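Local coordinates for protein DR2417 (Deinococcus radiodurans, PDB 4XWW) that degrades RNA as a dimeric RNase J of the metallo-beta-lactamase superfamily, probably acting as a 5'-3' exonuclease in rRNA maturation and possibly mRNA decay, at residues E20-G25 with G432-L437; F399-G404 with T426-N431. All coordinates share one frame; numbering follows the deposited sequence.

In the fold
The two contacts lie in the two sheets of the metallo-beta-lactamase sandwich, with their centres about 10 Å apart. Contact 1 joins 20-25 to 432-437 within one sheet; contact 2, nested inside the chain loop that contact 1 closes, joins 399-404 to 426-431 at the edge of the other. Residues 426-431 run directly into 432-437, so the chain passes from sheet to sheet. The contacts touch where Val21 CG1 lies 4.1 Å from Leu400 CD1 and where Gly25 CA meets Asn431 OD1 at 3.3 Å. Contact 2 reaches the active site through the zinc ligand His403; the nearest side-chain atoms of His403 and Pro23 are about 10 Å apart.

Contact 1 of 2, residues E20-G25 with G432-L437; sequences EVIPLG and GDIVNL
Val21 and Val435 exchange two backbone hydrogen bonds, forming an antiparallel hydrogen-bonded pair. The bond from Val21 N to Val435 O is 2.8 Å long and almost straight (171° at the hydrogen). The return bond, from Val435 N to Val21 O, measures 2.9 Å. A third bond, 2.8 Å from Gly432 N to Pro23 O, holds the chain just before the second strand begins. Gly432 has a positive phi of 89°, and a side chain there would jam against the carbonyl oxygen of the preceding residue. Between these bonds the Asp433 carbonyl faces the first strand, its O receiving a CA-H...O contact from Ile22 CA at 3.4 Å and lying 3.3 Å from Pro23 CD.

Strand 19-23 lies between 433-438 and 34-39 in a mixed sheet of the metallo-beta-lactamase fold, so that a strand from the start of the chain pairs with one that follows the beta-CASP insertion. After Pro23 the chain turns a corner, and Leu24 and Gly25 both face Ile34 in a classic beta bulge.

On the sheet face that carries Glu20, the Glu20 and Ile434 side chains run side by side and point the same way. The extended Glu20 chain passes along Ile434 CG2, from CB and CG to the carboxylate carbon CD, which is 3.8 Å away. CG2 is the branch of Ile434 anti to the backbone N, and it also approaches Ile22 CG1, at 4.3 Å. Tyr69 of helix 68-72 packs on Glu20 and Ile22. The opposite face carries the two valines, which meet at their beta carbons, 4.2 Å from CB to CB, with Phe37 and Phe442 packing against Val21 and Val435 respectively.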
loop_
_atom_site.group_PDB
_atom_site.type_symbol
_atom_site.label_atom_id
_atom_site.label_comp_id
_atom_site.label_asym_id
_atom_site.label_seq_id
_atom_site.Cartn_x
_atom_site.Cartn_y
_atom_site.Cartn_z
ATOM N N GLU A 20 -18.283 28.316 18.165
ATOM C CA GLU A 20 -18.385 26.990 17.567
ATOM C C GLU A 20 -17.144 26.790 16.739
ATOM O O GLU A 20 -16.802 27.640 15.915
ATOM C CB GLU A 20 -19.638 26.840 16.701
ATOM C CG GLU A 20 -20.944 27.095 17.466
ATOM C CD GLU A 20 -22.167 27.072 16.569
ATOM O OE1 GLU A 20 -22.040 27.312 15.350
ATOM O OE2 GLU A 20 -23.267 26.822 17.095
ATOM N N VAL A 21 -16.451 25.696 17.003
ATOM C CA VAL A 21 -15.365 25.260 16.150
ATOM C C VAL A 21 -15.933 24.119 15.313
ATOM O O VAL A 21 -16.337 23.096 15.861
ATOM C CB VAL A 21 -14.149 24.788 16.957
ATOM C CG1 VAL A 21 -13.001 24.373 16.016
ATOM C CG2 VAL A 21 -13.678 25.869 17.893
ATOM N N ILE A 22 -16.031 24.319 14.003
ATOM C CA ILE A 22 -16.667 23.331 13.139
ATOM C C ILE A 22 -15.681 22.874 12.066
ATOM O O ILE A 22 -15.564 23.505 11.019
ATOM C CB ILE A 22 -17.949 23.916 12.487
ATOM C CG1 ILE A 22 -18.842 24.567 13.557
ATOM C CG2 ILE A 22 -18.692 22.835 11.702
ATOM C CD1 ILE A 22 -20.045 25.335 12.999
ATOM N N PRO A 23 -14.941 21.793 12.342
ATOM C CA PRO A 23 -14.068 21.214 11.310
ATOM C C PRO A 23 -14.891 20.690 10.144
ATOM O O PRO A 23 -15.834 19.933 10.377
ATOM C CB PRO A 23 -13.359 20.076 12.040
ATOM C CG PRO A 23 -14.265 19.711 13.158
ATOM C CD PRO A 23 -14.917 21.004 13.586
ATOM N N LEU A 24 -14.574 21.107 8.919
ATOM C CA LEU A 24 -15.266 20.559 7.751
ATOM C C LEU A 24 -14.378 19.568 7.014
ATOM O O LEU A 24 -14.839 18.849 6.132
ATOM C CB LEU A 24 -15.727 21.671 6.800
ATOM C CG LEU A 24 -16.858 22.569 7.322
ATOM C CD1 LEU A 24 -17.251 23.664 6.290
ATOM C CD2 LEU A 24 -18.091 21.738 7.751
ATOM N N GLY A 25 -13.102 19.536 7.374
ATOM C CA GLY A 25 -12.174 18.597 6.771
ATOM C C GLY A 25 -10.898 18.629 7.579
ATOM O O GLY A 25 -10.625 19.625 8.239
ATOM N N GLY A 432 -17.556 17.747 10.507
ATOM C CA GLY A 432 -18.972 18.026 10.705
ATOM C C GLY A 432 -19.370 18.245 12.153
ATOM O O GLY A 432 -20.467 18.719 12.422
ATOM N N ASP A 433 -18.488 17.923 13.092
ATOM C CA ASP A 433 -18.811 18.153 14.504
ATOM C C ASP A 433 -18.941 19.641 14.795
ATOM O O ASP A 433 -18.138 20.453 14.315
ATOM C CB ASP A 433 -17.741 17.581 15.439
ATOM C CG ASP A 433 -17.860 16.092 15.642
ATOM O OD1 ASP A 433 -18.863 15.490 15.202
ATOM O OD2 ASP A 433 -16.941 15.530 16.271
ATOM N N ILE A 434 -19.943 20.000 15.589
ATOM C CA ILE A 434 -19.993 21.338 16.157
ATOM C C ILE A 434 -19.364 21.263 17.538
ATOM O O ILE A 434 -19.932 20.671 18.456
ATOM C CB ILE A 434 -21.436 21.894 16.266
ATOM C CG1 ILE A 434 -22.144 21.825 14.916
ATOM C CG2 ILE A 434 -21.404 23.316 16.777
ATOM C CD1 ILE A 434 -23.645 21.974 15.016
ATOM N N VAL A 435 -18.168 21.818 17.686
ATOM C CA VAL A 435 -17.524 21.794 18.986
ATOM C C VAL A 435 -17.808 23.116 19.687
ATOM O O VAL A 435 -17.385 24.184 19.229
ATOM C CB VAL A 435 -16.008 21.550 18.875
ATOM C CG1 VAL A 435 -15.382 21.481 20.266
ATOM C CG2 VAL A 435 -15.736 20.250 18.099
ATOM N N ASN A 436 -18.550 23.054 20.786
ATOM C CA ASN A 436 -18.888 24.272 21.509
ATOM C C ASN A 436 -17.840 24.640 22.532
ATOM O O ASN A 436 -17.431 23.818 23.341
ATOM C CB ASN A 436 -20.248 24.136 22.182
ATOM C CG ASN A 436 -21.357 24.659 21.315
ATOM O OD1 ASN A 436 -21.878 23.945 20.466
ATOM N ND2 ASN A 436 -21.696 25.925 21.493
ATOM N N LEU A 437 -17.419 25.896 22.496
ATOM C CA LEU A 437 -16.334 26.332 23.351
ATOM C C LEU A 437 -16.731 27.591 24.105
ATOM O O LEU A 437 -17.139 28.584 23.507
ATOM C CB LEU A 437 -15.065 26.571 22.523
ATOM C CG LEU A 437 -13.828 27.072 23.275
ATOM C CD1 LEU A 437 -13.187 25.928 24.023
ATOM C CD2 LEU A 437 -12.828 27.724 22.339
#

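Contact 2 of 2, residues F399-G404 with T426-N431; sequences FLPWHG and TLIAKN. With ZN (zinc ion), chain F.
Leu400 CD2 touches two side chains of the facing segment, 3.9 Å from Ala429 CB and 4.0 Å from Leu427 CB. With CD1 anti to CA (chi2 -179°), the other methyl, CD2, is the one turned to the facing segment. Phe442 of strand 441-447 packs on both Leu400 and Leu427. The contact forms one border of a mixed sheet of the metallo-beta-lactamase fold, where Phe399 and Thr426 make a parallel bridge and residues 427-431 then leave the sheet as a loop.

Beside this centre Pro401 lays its CD against Leu427 O and Thr426 CG2. Its CG meets Ile428 CD1 at 3.9 Å, the two side chains crossing at about a right angle. Within its own strand, the same CD lies over the centre of the Phe399 ring, 3.8 Å above the plane. Phe399 and Thr426 lie side by side and point the same way; Thr426 CG2, the branch anti to the backbone N (OG1 chi1 -59°), comes obliquely to Phe399 CD2 at 3.5 Å. Helix 406-417 covers this side, with His412 edge-to-face to Phe399 and Ala413 against Thr426.

The backbone joins the segments through Leu427 N, which donates to Phe399 O over 3.1 Å. Farther along, a water takes over as the segments diverge: it accepts from Ala429 N and donates to both Leu427 O and Pro401 O, so three backbone groups fix its position. Gln409 NE2 donates to Pro401 O as well.

Beyond the last strand residue, His403 turns to the catalytic centre, where it shares a zinc with Asp88 and His89 and packs on a sugar of the bound RNA. Its NE2 is 2.2 Å from the zinc, which also carries a water at 2.0 Å.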
loop_
_atom_site.group_PDB
_atom_site.type_symbol
_atom_site.label_atom_id
_atom_site.label_comp_id
_atom_site.label_asym_id
_atom_site.label_seq_id
_atom_site.Cartn_x
_atom_site.Cartn_y
_atom_site.Cartn_z
ATOM N N PHE A 399 -8.453 20.817 24.575
ATOM C CA PHE A 399 -7.523 20.357 23.559
ATOM C C PHE A 399 -8.241 19.593 22.441
ATOM O O PHE A 399 -9.027 18.674 22.708
ATOM C CB PHE A 399 -6.440 19.506 24.241
ATOM C CG PHE A 399 -5.422 18.902 23.309
ATOM C CD1 PHE A 399 -4.910 19.615 22.237
ATOM C CD2 PHE A 399 -4.949 17.625 23.551
ATOM C CE1 PHE A 399 -3.956 19.034 21.396
ATOM C CE2 PHE A 399 -3.999 17.043 22.732
ATOM C CZ PHE A 399 -3.505 17.742 21.646
ATOM N N LEU A 400 -7.965 20.000 21.196
ATOM C CA LEU A 400 -8.466 19.336 19.995
ATOM C C LEU A 400 -7.317 18.835 19.139
ATOM O O LEU A 400 -6.798 19.569 18.301
ATOM C CB LEU A 400 -9.318 20.279 19.138
ATOM C CG LEU A 400 -10.788 20.526 19.443
ATOM C CD1 LEU A 400 -11.354 21.481 18.392
ATOM C CD2 LEU A 400 -11.558 19.218 19.429
ATOM N N PRO A 401 -6.918 17.573 19.332
ATOM C CA PRO A 401 -5.891 17.021 18.441
ATOM C C PRO A 401 -6.441 16.925 17.018
ATOM O O PRO A 401 -7.568 16.456 16.807
ATOM C CB PRO A 401 -5.596 15.646 19.050
ATOM C CG PRO A 401 -6.794 15.352 19.934
ATOM C CD PRO A 401 -7.239 16.676 20.451
ATOM N N TRP A 402 -5.631 17.348 16.052
ATOM C CA TRP A 402 -6.102 17.675 14.713
ATOM C C TRP A 402 -5.102 17.147 13.667
ATOM O O TRP A 402 -4.030 16.676 14.047
ATOM C CB TRP A 402 -6.322 19.215 14.649
ATOM C CG TRP A 402 -6.280 19.823 13.289
ATOM C CD1 TRP A 402 -7.321 19.938 12.407
ATOM C CD2 TRP A 402 -5.151 20.429 12.662
ATOM N NE1 TRP A 402 -6.895 20.543 11.255
ATOM C CE2 TRP A 402 -5.563 20.855 11.385
ATOM C CE3 TRP A 402 -3.824 20.653 13.056
ATOM C CZ2 TRP A 402 -4.702 21.502 10.491
ATOM C CZ3 TRP A 402 -2.949 21.278 12.152
ATOM C CH2 TRP A 402 -3.402 21.689 10.886
ATOM N N HIS A 403 -5.446 17.198 12.377
ATOM C CA HIS A 403 -4.528 16.788 11.302
ATOM C C HIS A 403 -3.995 15.365 11.551
ATOM O O HIS A 403 -2.781 15.115 11.611
ATOM C CB HIS A 403 -3.359 17.801 11.168
ATOM C CG HIS A 403 -2.667 17.786 9.832
ATOM N ND1 HIS A 403 -1.771 16.796 9.481
ATOM C CD2 HIS A 403 -2.679 18.661 8.797
ATOM C CE1 HIS A 403 -1.284 17.049 8.279
ATOM N NE2 HIS A 403 -1.823 18.165 7.834
ATOM N N GLY A 404 -4.928 14.433 11.719
ATOM C CA GLY A 404 -4.568 13.051 11.948
ATOM C C GLY A 404 -5.784 12.173 11.822
ATOM O O GLY A 404 -6.903 12.628 12.014
ATOM N N THR A 426 -10.150 16.791 26.695
ATOM C CA THR A 426 -9.678 16.647 25.323
ATOM C C THR A 426 -10.768 15.956 24.525
ATOM O O THR A 426 -11.330 14.957 24.984
ATOM C CB THR A 426 -8.379 15.835 25.250
ATOM O OG1 THR A 426 -7.362 16.479 26.029
ATOM C CG2 THR A 426 -7.905 15.701 23.804
ATOM N N LEU A 427 -11.090 16.487 23.347
ATOM C CA LEU A 427 -12.073 15.833 22.485
ATOM C C LEU A 427 -11.440 15.337 21.199
ATOM O O LEU A 427 -10.495 15.943 20.691
ATOM C CB LEU A 427 -13.214 16.772 22.140
ATOM C CG LEU A 427 -14.073 17.201 23.317
ATOM C CD1 LEU A 427 -15.089 18.226 22.852
ATOM C CD2 LEU A 427 -14.753 15.985 23.959
ATOM N N ILE A 428 -11.969 14.231 20.683
ATOM C CA ILE A 428 -11.524 13.697 19.397
ATOM C C ILE A 428 -12.583 14.094 18.366
ATOM O O ILE A 428 -13.630 13.450 18.261
ATOM C CB ILE A 428 -11.331 12.147 19.414
ATOM C CG1 ILE A 428 -10.420 11.681 20.564
ATOM C CG2 ILE A 428 -10.775 11.686 18.075
ATOM C CD1 ILE A 428 -8.993 12.185 20.494
ATOM N N ALA A 429 -12.342 15.181 17.636
ATOM C CA ALA A 429 -13.368 15.676 16.728
ATOM C C ALA A 429 -13.394 14.899 15.411
ATOM O O ALA A 429 -12.384 14.318 14.972
ATOM C CB ALA A 429 -13.191 17.186 16.469
ATOM N N LYS A 430 -14.588 14.874 14.828
ATOM C CA LYS A 430 -14.856 14.343 13.496
ATOM C C LYS A 430 -15.257 15.496 12.607
ATOM O O LYS A 430 -15.792 16.480 13.108
ATOM C CB LYS A 430 -15.989 13.309 13.526
ATOM C CG LYS A 430 -15.717 12.106 14.404
ATOM C CD LYS A 430 -16.902 11.145 14.321
ATOM C CE LYS A 430 -17.049 10.321 15.592
ATOM N NZ LYS A 430 -17.580 11.132 16.722
ATOM N N ASN A 431 -15.019 15.387 11.301
ATOM C CA ASN A 431 -15.549 16.388 10.375
ATOM C C ASN A 431 -17.058 16.514 10.538
ATOM O O ASN A 431 -17.755 15.505 10.673
ATOM C CB ASN A 431 -15.221 16.032 8.928
ATOM C CG ASN A 431 -13.755 16.009 8.656
ATOM O OD1 ASN A 431 -12.979 16.707 9.311
ATOM N ND2 ASN A 431 -13.349 15.208 7.683
HETATM ZN ZN ZN F . -1.213 19.431 6.179
HETATM O O HOH W 1 -9.958 16.672 17.979
HETATM O O HOH W 2 0.786 19.744 6.217
#